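Local coordinates for protein pyridine nucleotide-disulphide oxidoreductase dimerisation region (Escherichia coli BL21, PDB 6KYY) that carries FAD and binds copper(II), acts as a flavoprotein disulfide reductase and is probably involved in resistance to reactive chlorine species stress, at residues 79-82 against 83-87; 139-143 against 144-148; 289-292 against 293-296; 414-418 against 419-423. All blocks are in the same frame, centred on the assembly; numbering follows the deposited sequence.

How the contacts relate
Following the chain from its N terminus, all four contacts are local and come strictly in series, so none nests in or crosses another. Contact 1 joins successive turns within helix 71-94. Contact 2 is a tight turn in the loop between strands 136-138 and 152-153, packed against strands 231-234 and 252-255. Contact 3 turns the chain into strand 294-296, which pairs with strand 130-132. Contact 4, in the dimerisation domain, ends helix 406-418 and leads toward helix 424-428. The sites are well separated: even contacts 2 and 3 keep their nearest atoms about 18 Å apart. Contacts 1 and 4 both reach the second subunit.

Contact 1: residues 79-82 against 83-87; sequences NEVV and NFLRN
Val81 and Leu85 stand one helical turn apart and run side by side, pointing the same way, with Val81 CG1 and Leu85 CD1 4.1 Å apart. Val81 places that methyl opposite its own backbone N (chi1 176°), which brings it alongside Leu85 CD1. Under this apolar pair runs the regular i to i+4 ladder of the helix. Asn83 N donates to Asn79 O at 2.9 Å, Leu85 N to Val81 O at 3.2 Å, and Arg86 N to Val82 O at 2.9 Å; Phe84 N completes the series with Glu80 O.

The polar face is arranged differently. The amide of Asn83 folds back toward the preceding turn, its ND2 lying 3.0 Å from Asn79 O, the carbonyl that already accepts the backbone N-H of Asn83. The other end of the amide, Asn83 OD1, sits 3.6 Å above the plane of the Arg86 guanidinium, displaced toward the rim of the group. Arg86 reaches this position because its extended chain kinks at chi3 (-62°), which swings the guanidinium back along the helix. Its NE is held by a hydrogen bond from outside, with Asn52 OD1.

Asn87, next along, binds copper(II) together with His91. Around helix 71-94, Val81 and Leu85 press on Ile56 of helix 55-65, with Val82 on Pro57; Arg86 packs on Ala44 and Tyr46 of the FAD-binding loop, and Phe84 meets Arg376 of the second subunit.

Contact 2: residues 139-143 against 144-148; sequences VVPPI and PGITT
Ile146 turns its CG1 branch opposite its backbone N (chi1 -174°), which leaves CG2 between that N and the carbonyl carbon, where it meets Val140 CG1 and the carbonyl O of Ile143. With chi2 also extended (157°), CD1 reaches both Pro141 CD and Val140 CG1. The frame is a type II beta turn from Ile143 to Ile146, with Pro144 and Gly145 at its corners; Gly145 takes the positive phi (78°) usual at the third position of such a turn. The closing bond, from Ile146 N to Ile143 O at 3.5 Å, is weak, and Ile146 CG2 lies over the same carbonyl oxygen.

Val140 and Ile146 cross obliquely, Val140 CG1 meeting Ile146 CG2 at 3.9 Å. The Pro141 and Ile146 side chains cross at about a right angle, Pro141 CD meeting Ile146 CD1. At the corner itself, Ile143 CG2 rests 3.7 Å from Pro144 CD, again with the two side chains nearly perpendicular.

The turn rests on its surroundings through Ile143 and Ile146, which both touch Ile232 of strand 231-234, while Pro141 and Ile146 pack on Ile255 of strand 252-255. Pro144 also shares a backbone hydrogen bond with Ile232.

Just ahead of the beta turn, Pro142 is the centre of an inverse gamma turn, so two tight bends follow one another; the gamma turn is closed by Ile143 N donating to Pro141 O at 2.8 Å.

Contact 3: residues 289-292 against 293-296; sequences TTAD and NIWA
Thr289 and Ile294 meet across a type II beta turn, spanning Ala291 to Ile294, that feeds the chain from a loop into the short strand 294-296. Two backbone bonds define the bend. The outer one runs from Thr289 N to Ile294 O at 3.3 Å. The inner one, Ile294 N to Ala291 O at 3.5 Å, is weak. Asn293 supplies the positive phi (65°) at the third position of the turn.

Above this frame the side chains of Thr289 and Ile294 lie alongside each other, pointing the same way, and their CG2 methyls come together. Thr289 chi1 (-153°) sets OG1 opposite the backbone N and leaves CG2 between N and the carbonyl carbon, facing Ile294. Ala291 joins them on the apolar side, its CB 4.3 Å from Ile294 CB. The hydroxyl of Thr289 turns elsewhere, making a weak hydrogen bond with Val282 O. Asp292, at the exposed corner, has its side chain about 5 Å from a bound copper(II) ion.

Strand 294-296 runs parallel to strand 130-132, to which Asn293 and Trp295 are tied by backbone bonds; the Trp295 ring stacks on Phe131 and packs against Val317 and Leu321 of helix 307-321.

Contact 4: residues 414-418 against 419-423; sequences KMVMD and AGLPY
Val416 and Leu421 form the close-packed side of this helix end: they cross at about a right angle, with Val416 CB 4.0 Å from Leu421 CB. Leu421 holds CG anti to its carbonyl carbon (chi1 -49°), and the extended chi2 carries CD1 to Val416 CB and CG1. Beneath them Leu421 N donates to Val416 O at 2.9 Å. The valine side is covered further by Ile425 and Leu426 of helix 424-428 and by Met415 of the second subunit.

The other side is looser. Ala419 and Gly420 form the exposed outer bend, and Gly420 N makes only a weak bond, 3.4 Å to Met417 O. Ala419 N still keeps the helical bond to Met415 O at 3.1 Å.

One turn back, Lys414 reaches along the helix to Asp418 in a salt bridge, NZ to OD1 at 2.7 Å, using the syn lone pair of the carboxylate. The backbone O of Asn334 accepts from Lys414 NZ and its side-chain ND2 donates to Asp418 OD2.

Positive phi at Gly420 (66°), the bonds from Gly420 and Leu421 back into the last turn, and the valine-leucine contact bridging them together make up a Schellman motif, here ending helix 406-418 of the dimerisation domain.

Contact 1: residues 79-82 against 83-87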
loop_
_atom_site.group_PDB
_atom_site.type_symbol
_atom_site.label_atom_id
_atom_site.label_comp_id
_atom_site.label_asym_id
_atom_site.label_seq_id
_atom_site.Cartn_x
_atom_site.Cartn_y
_atom_site.Cartn_z
ATOM N N ASN B 79 -6.003 -21.062 8.935
ATOM C CA ASN B 79 -5.251 -22.295 9.148
ATOM C C ASN B 79 -4.413 -22.655 7.927
ATOM O O ASN B 79 -3.260 -23.081 8.062
ATOM C CB ASN B 79 -6.201 -23.439 9.494
ATOM C CG ASN B 79 -6.668 -23.394 10.932
ATOM O OD1 ASN B 79 -6.045 -22.760 11.780
ATOM N ND2 ASN B 79 -7.775 -24.071 11.213
ATOM N N GLU B 80 -4.974 -22.489 6.726
ATOM C CA GLU B 80 -4.245 -22.850 5.513
ATOM C C GLU B 80 -3.020 -21.969 5.309
ATOM O O GLU B 80 -2.008 -22.428 4.765
ATOM C CB GLU B 80 -5.168 -22.762 4.299
ATOM C CG GLU B 80 -5.997 -24.012 4.055
ATOM C CD GLU B 80 -7.442 -23.697 3.716
ATOM O OE1 GLU B 80 -7.699 -22.611 3.158
ATOM O OE2 GLU B 80 -8.319 -24.537 4.010
ATOM N N VAL B 81 -3.088 -20.708 5.737
ATOM C CA VAL B 81 -1.958 -19.803 5.561
ATOM C C VAL B 81 -0.885 -20.064 6.612
ATOM O O VAL B 81 0.312 -20.073 6.299
ATOM C CB VAL B 81 -2.441 -18.341 5.588
ATOM C CG1 VAL B 81 -1.260 -17.389 5.514
ATOM C CG2 VAL B 81 -3.410 -18.082 4.444
ATOM N N VAL B 82 -1.281 -20.284 7.868
ATOM C CA VAL B 82 -0.285 -20.563 8.900
ATOM C C VAL B 82 0.392 -21.903 8.642
ATOM O O VAL B 82 1.595 -22.057 8.879
ATOM C CB VAL B 82 -0.908 -20.496 10.312
ATOM C CG1 VAL B 82 -1.714 -19.214 10.492
ATOM C CG2 VAL B 82 -1.766 -21.721 10.618
ATOM N N ASN B 83 -0.354 -22.886 8.129
ATOM C CA ASN B 83 0.209 -24.217 7.939
ATOM C C ASN B 83 1.089 -24.287 6.703
ATOM O O ASN B 83 2.050 -25.063 6.678
ATOM C CB ASN B 83 -0.910 -25.255 7.854
ATOM C CG ASN B 83 -1.416 -25.682 9.219
ATOM O OD1 ASN B 83 -0.632 -25.936 10.134
ATOM N ND2 ASN B 83 -2.734 -25.750 9.367
ATOM N N PHE B 84 0.782 -23.496 5.673
ATOM C CA PHE B 84 1.651 -23.456 4.505
ATOM C C PHE B 84 2.997 -22.829 4.846
ATOM O O PHE B 84 4.048 -23.348 4.453
ATOM C CB PHE B 84 0.984 -22.688 3.365
ATOM C CG PHE B 84 1.846 -22.563 2.141
ATOM C CD1 PHE B 84 1.796 -23.523 1.145
ATOM C CD2 PHE B 84 2.719 -21.496 1.993
ATOM C CE1 PHE B 84 2.594 -23.418 0.022
ATOM C CE2 PHE B 84 3.522 -21.389 0.877
ATOM C CZ PHE B 84 3.458 -22.350 -0.112
ATOM N N LEU B 85 2.984 -21.710 5.573
ATOM C CA LEU B 85 4.231 -21.020 5.873
ATOM C C LEU B 85 5.002 -21.694 7.001
ATOM O O LEU B 85 6.228 -21.565 7.063
ATOM C CB LEU B 85 3.952 -19.554 6.207
ATOM C CG LEU B 85 3.734 -18.677 4.970
ATOM C CD1 LEU B 85 2.879 -17.461 5.294
ATOM C CD2 LEU B 85 5.065 -18.257 4.364
ATOM N N ARG B 86 4.313 -22.415 7.890
ATOM C CA ARG B 86 5.022 -23.201 8.896
ATOM C C ARG B 86 5.807 -24.335 8.250
ATOM O O ARG B 86 6.959 -24.591 8.619
ATOM C CB ARG B 86 4.039 -23.751 9.930
ATOM C CG ARG B 86 4.696 -24.540 11.053
ATOM C CD ARG B 86 3.676 -25.330 11.858
ATOM N NE ARG B 86 2.707 -24.464 12.523
ATOM C CZ ARG B 86 1.607 -24.899 13.129
ATOM N NH1 ARG B 86 1.333 -26.197 13.160
ATOM N NH2 ARG B 86 0.781 -24.038 13.708
ATOM N N ASN B 87 5.199 -25.025 7.280
ATOM C CA ASN B 87 5.898 -26.099 6.586
ATOM C C ASN B 87 6.993 -25.557 5.675
ATOM O O ASN B 87 8.031 -26.206 5.502
ATOM C CB ASN B 87 4.905 -26.940 5.786
ATOM C CG ASN B 87 5.522 -28.215 5.246
ATOM O OD1 ASN B 87 5.830 -28.315 4.059
ATOM N ND2 ASN B 87 5.706 -29.198 6.119
#

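Contact 2: residues 139-143 against 144-148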
loop_
_atom_site.group_PDB
_atom_site.type_symbol
_atom_site.label_atom_id
_atom_site.label_comp_id
_atom_site.label_asym_id
_atom_site.label_seq_id
_atom_site.Cartn_x
_atom_site.Cartn_y
_atom_site.Cartn_z
ATOM N N VAL B 139 1.648 -11.796 29.167
ATOM C CA VAL B 139 1.599 -11.334 30.549
ATOM C C VAL B 139 0.199 -11.590 31.086
ATOM O O VAL B 139 -0.796 -11.222 30.450
ATOM C CB VAL B 139 1.966 -9.843 30.647
ATOM C CG1 VAL B 139 1.557 -9.277 31.999
ATOM C CG2 VAL B 139 3.452 -9.647 30.411
ATOM N N VAL B 140 0.119 -12.231 32.244
ATOM C CA VAL B 140 -1.148 -12.554 32.892
ATOM C C VAL B 140 -1.311 -11.625 34.091
ATOM O O VAL B 140 -0.508 -11.692 35.030
ATOM C CB VAL B 140 -1.206 -14.028 33.323
ATOM C CG1 VAL B 140 -2.618 -14.400 33.744
ATOM C CG2 VAL B 140 -0.725 -14.928 32.196
ATOM N N PRO B 141 -2.317 -10.747 34.102
ATOM C CA PRO B 141 -2.485 -9.851 35.243
ATOM C C PRO B 141 -2.883 -10.625 36.484
ATOM O O PRO B 141 -3.546 -11.674 36.394
ATOM C CB PRO B 141 -3.611 -8.903 34.786
ATOM C CG PRO B 141 -3.682 -9.063 33.297
ATOM C CD PRO B 141 -3.292 -10.479 33.034
ATOM N N PRO B 142 -2.506 -10.147 37.673
ATOM C CA PRO B 142 -2.815 -10.880 38.920
ATOM C C PRO B 142 -4.249 -10.652 39.385
ATOM O O PRO B 142 -4.530 -9.988 40.388
ATOM C CB PRO B 142 -1.775 -10.322 39.902
ATOM C CG PRO B 142 -1.084 -9.160 39.202
ATOM C CD PRO B 142 -1.817 -8.877 37.938
ATOM N N ILE B 143 -5.188 -11.217 38.641
ATOM C CA ILE B 143 -6.615 -11.128 38.940
ATOM C C ILE B 143 -7.107 -12.523 39.301
ATOM O O ILE B 143 -6.884 -13.462 38.530
ATOM C CB ILE B 143 -7.415 -10.557 37.754
ATOM C CG1 ILE B 143 -6.764 -9.267 37.249
ATOM C CG2 ILE B 143 -8.858 -10.304 38.155
ATOM C CD1 ILE B 143 -7.204 -8.864 35.858
ATOM N N PRO B 144 -7.763 -12.703 40.447
ATOM C CA PRO B 144 -8.170 -14.054 40.861
ATOM C C PRO B 144 -9.141 -14.684 39.875
ATOM O O PRO B 144 -10.027 -14.021 39.331
ATOM C CB PRO B 144 -8.828 -13.826 42.228
ATOM C CG PRO B 144 -8.332 -12.497 42.691
ATOM C CD PRO B 144 -8.084 -11.685 41.460
ATOM N N GLY B 145 -8.963 -15.983 39.647
ATOM C CA GLY B 145 -9.851 -16.721 38.774
ATOM C C GLY B 145 -9.614 -16.528 37.295
ATOM O O GLY B 145 -10.534 -16.743 36.502
ATOM N N ILE B 146 -8.410 -16.126 36.894
ATOM C CA ILE B 146 -8.120 -15.948 35.475
ATOM C C ILE B 146 -7.539 -17.216 34.852
ATOM O O ILE B 146 -7.789 -17.496 33.675
ATOM C CB ILE B 146 -7.181 -14.744 35.272
ATOM C CG1 ILE B 146 -6.995 -14.447 33.782
ATOM C CG2 ILE B 146 -5.835 -14.979 35.944
ATOM C CD1 ILE B 146 -6.568 -13.026 33.494
ATOM N N THR B 147 -6.783 -18.001 35.621
ATOM C CA THR B 147 -6.181 -19.221 35.096
ATOM C C THR B 147 -7.195 -20.352 34.974
ATOM O O THR B 147 -7.100 -21.171 34.053
ATOM C CB THR B 147 -5.012 -19.648 35.991
ATOM O OG1 THR B 147 -3.996 -18.636 35.967
ATOM C CG2 THR B 147 -4.409 -20.967 35.522
ATOM N N THR B 148 -8.182 -20.398 35.868
ATOM C CA THR B 148 -9.100 -21.529 35.940
ATOM C C THR B 148 -10.378 -21.329 35.135
ATOM O O THR B 148 -10.993 -22.317 34.717
ATOM C CB THR B 148 -9.470 -21.810 37.398
ATOM O OG1 THR B 148 -10.621 -21.035 37.758
ATOM C CG2 THR B 148 -8.314 -21.446 38.322
#

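Contact 3: residues 289-292 against 293-296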
loop_
_atom_site.group_PDB
_atom_site.type_symbol
_atom_site.label_atom_id
_atom_site.label_comp_id
_atom_site.label_asym_id
_atom_site.label_seq_id
_atom_site.Cartn_x
_atom_site.Cartn_y
_atom_site.Cartn_z
ATOM N N THR B 289 25.149 -10.079 25.118
ATOM C CA THR B 289 24.781 -10.296 26.507
ATOM C C THR B 289 26.025 -10.220 27.393
ATOM O O THR B 289 27.157 -10.121 26.914
ATOM C CB THR B 289 24.066 -11.638 26.668
ATOM O OG1 THR B 289 23.194 -11.583 27.804
ATOM C CG2 THR B 289 25.064 -12.761 26.861
ATOM N N THR B 290 25.804 -10.261 28.709
ATOM C CA THR B 290 26.910 -10.132 29.652
ATOM C C THR B 290 27.892 -11.296 29.573
ATOM O O THR B 290 29.022 -11.166 30.054
ATOM C CB THR B 290 26.378 -9.999 31.080
ATOM O OG1 THR B 290 25.406 -11.024 31.328
ATOM C CG2 THR B 290 25.733 -8.635 31.281
ATOM N N ALA B 291 27.492 -12.418 28.985
ATOM C CA ALA B 291 28.372 -13.560 28.784
ATOM C C ALA B 291 28.970 -13.512 27.384
ATOM O O ALA B 291 28.278 -13.182 26.416
ATOM C CB ALA B 291 27.617 -14.875 28.987
ATOM N N ASP B 292 30.255 -13.842 27.280
ATOM C CA ASP B 292 30.928 -13.781 25.992
ATOM C C ASP B 292 30.481 -14.928 25.093
ATOM O O ASP B 292 30.181 -16.033 25.555
ATOM C CB ASP B 292 32.448 -13.811 26.169
ATOM C CG ASP B 292 32.889 -14.688 27.321
ATOM O OD1 ASP B 292 32.027 -15.350 27.937
ATOM O OD2 ASP B 292 34.104 -14.713 27.612
ATOM N N ASN B 293 30.431 -14.642 23.790
ATOM C CA ASN B 293 29.991 -15.571 22.750
ATOM C C ASN B 293 28.522 -15.956 22.889
ATOM O O ASN B 293 28.089 -16.973 22.335
ATOM C CB ASN B 293 30.865 -16.830 22.714
ATOM C CG ASN B 293 32.295 -16.533 22.312
ATOM O OD1 ASN B 293 32.566 -16.157 21.171
ATOM N ND2 ASN B 293 33.220 -16.699 23.250
ATOM N N ILE B 294 27.735 -15.159 23.609
ATOM C CA ILE B 294 26.294 -15.356 23.719
ATOM C C ILE B 294 25.608 -14.079 23.258
ATOM O O ILE B 294 25.879 -12.994 23.789
ATOM C CB ILE B 294 25.865 -15.721 25.149
ATOM C CG1 ILE B 294 26.359 -17.122 25.525
ATOM C CG2 ILE B 294 24.348 -15.601 25.292
ATOM C CD1 ILE B 294 25.570 -18.248 24.899
ATOM N N TRP B 295 24.730 -14.205 22.269
ATOM C CA TRP B 295 23.954 -13.092 21.748
ATOM C C TRP B 295 22.489 -13.251 22.130
ATOM O O TRP B 295 22.024 -14.343 22.467
ATOM C CB TRP B 295 24.073 -12.997 20.221
ATOM C CG TRP B 295 25.379 -12.468 19.718
ATOM C CD1 TRP B 295 25.622 -11.218 19.230
ATOM C CD2 TRP B 295 26.618 -13.181 19.627
ATOM N NE1 TRP B 295 26.937 -11.104 18.852
ATOM C CE2 TRP B 295 27.570 -12.295 19.085
ATOM C CE3 TRP B 295 27.017 -14.481 19.956
ATOM C CZ2 TRP B 295 28.896 -12.667 18.864
ATOM C CZ3 TRP B 295 28.331 -14.847 19.734
ATOM C CH2 TRP B 295 29.255 -13.945 19.196
ATOM N N ALA B 296 21.760 -12.141 22.063
ATOM C CA ALA B 296 20.315 -12.139 22.242
ATOM C C ALA B 296 19.693 -11.293 21.144
ATOM O O ALA B 296 20.172 -10.191 20.857
ATOM C CB ALA B 296 19.919 -11.607 23.620
#

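Contact 4: residues 414-418 against 419-423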
loop_
_atom_site.group_PDB
_atom_site.type_symbol
_atom_site.label_atom_id
_atom_site.label_comp_id
_atom_site.label_asym_id
_atom_site.label_seq_id
_atom_site.Cartn_x
_atom_site.Cartn_y
_atom_site.Cartn_z
ATOM N N LYS B 414 8.813 7.721 6.289
ATOM C CA LYS B 414 10.042 7.367 6.991
ATOM C C LYS B 414 11.260 7.513 6.092
ATOM O O LYS B 414 12.367 7.773 6.579
ATOM C CB LYS B 414 9.942 5.937 7.523
ATOM C CG LYS B 414 11.087 5.526 8.431
ATOM C CD LYS B 414 11.799 4.298 7.896
ATOM C CE LYS B 414 12.563 3.594 8.999
ATOM N NZ LYS B 414 13.333 4.562 9.826
ATOM N N MET B 415 11.074 7.359 4.780
ATOM C CA MET B 415 12.185 7.449 3.839
ATOM C C MET B 415 12.865 8.812 3.913
ATOM O O MET B 415 14.057 8.912 4.222
ATOM C CB MET B 415 11.681 7.172 2.424
ATOM C CG MET B 415 11.759 5.723 2.000
ATOM S SD MET B 415 13.418 5.254 1.487
ATOM C CE MET B 415 13.444 3.544 2.012
ATOM N N VAL B 416 12.116 9.881 3.631
ATOM C CA VAL B 416 12.715 11.208 3.575
ATOM C C VAL B 416 13.088 11.729 4.957
ATOM O O VAL B 416 13.934 12.624 5.068
ATOM C CB VAL B 416 11.778 12.196 2.853
ATOM C CG1 VAL B 416 11.258 11.587 1.566
ATOM C CG2 VAL B 416 10.625 12.596 3.751
ATOM N N MET B 417 12.485 11.194 6.023
ATOM C CA MET B 417 12.886 11.602 7.366
ATOM C C MET B 417 14.260 11.045 7.716
ATOM O O MET B 417 15.069 11.729 8.355
ATOM C CB MET B 417 11.842 11.156 8.390
ATOM C CG MET B 417 10.600 12.030 8.406
ATOM S SD MET B 417 9.564 11.894 9.877
ATOM C CE MET B 417 10.390 10.591 10.778
ATOM N N ASP B 418 14.544 9.808 7.303
ATOM C CA ASP B 418 15.869 9.241 7.523
ATOM C C ASP B 418 16.924 9.965 6.695
ATOM O O ASP B 418 18.037 10.212 7.174
ATOM C CB ASP B 418 15.863 7.748 7.196
ATOM C CG ASP B 418 15.196 6.916 8.274
ATOM O OD1 ASP B 418 14.855 5.746 7.998
ATOM O OD2 ASP B 418 15.012 7.431 9.398
ATOM N N ALA B 419 16.590 10.318 5.454
ATOM C CA ALA B 419 17.519 10.999 4.562
ATOM C C ALA B 419 17.611 12.497 4.822
ATOM O O ALA B 419 18.328 13.191 4.093
ATOM C CB ALA B 419 17.122 10.754 3.104
ATOM N N GLY B 420 16.908 13.013 5.829
ATOM C CA GLY B 420 16.999 14.420 6.165
ATOM C C GLY B 420 16.470 15.370 5.117
ATOM O O GLY B 420 16.872 16.535 5.093
ATOM N N LEU B 421 15.579 14.907 4.246
ATOM C CA LEU B 421 15.008 15.760 3.218
ATOM C C LEU B 421 13.825 16.551 3.778
ATOM O O LEU B 421 13.173 16.112 4.730
ATOM C CB LEU B 421 14.561 14.919 2.025
ATOM C CG LEU B 421 15.596 13.921 1.499
ATOM C CD1 LEU B 421 14.998 13.046 0.409
ATOM C CD2 LEU B 421 16.838 14.642 0.994
ATOM N N PRO B 422 13.533 17.721 3.218
ATOM C CA PRO B 422 12.432 18.537 3.739
ATOM C C PRO B 422 11.074 17.982 3.325
ATOM O O PRO B 422 10.962 17.029 2.552
ATOM C CB PRO B 422 12.671 19.922 3.127
ATOM C CG PRO B 422 13.621 19.721 2.002
ATOM C CD PRO B 422 14.208 18.345 2.066
ATOM N N TYR B 423 10.026 18.606 3.872
ATOM C CA TYR B 423 8.662 18.226 3.522
ATOM C C TYR B 423 8.335 18.529 2.068
ATOM O O TYR B 423 7.383 17.955 1.527
ATOM C CB TYR B 423 7.663 18.943 4.435
ATOM C CG TYR B 423 7.302 20.338 3.968
ATOM C CD1 TYR B 423 6.173 20.565 3.189
ATOM C CD2 TYR B 423 8.092 21.429 4.308
ATOM C CE1 TYR B 423 5.847 21.834 2.757
ATOM C CE2 TYR B 423 7.770 22.704 3.883
ATOM C CZ TYR B 423 6.645 22.900 3.110
ATOM O OH TYR B 423 6.320 24.168 2.684
#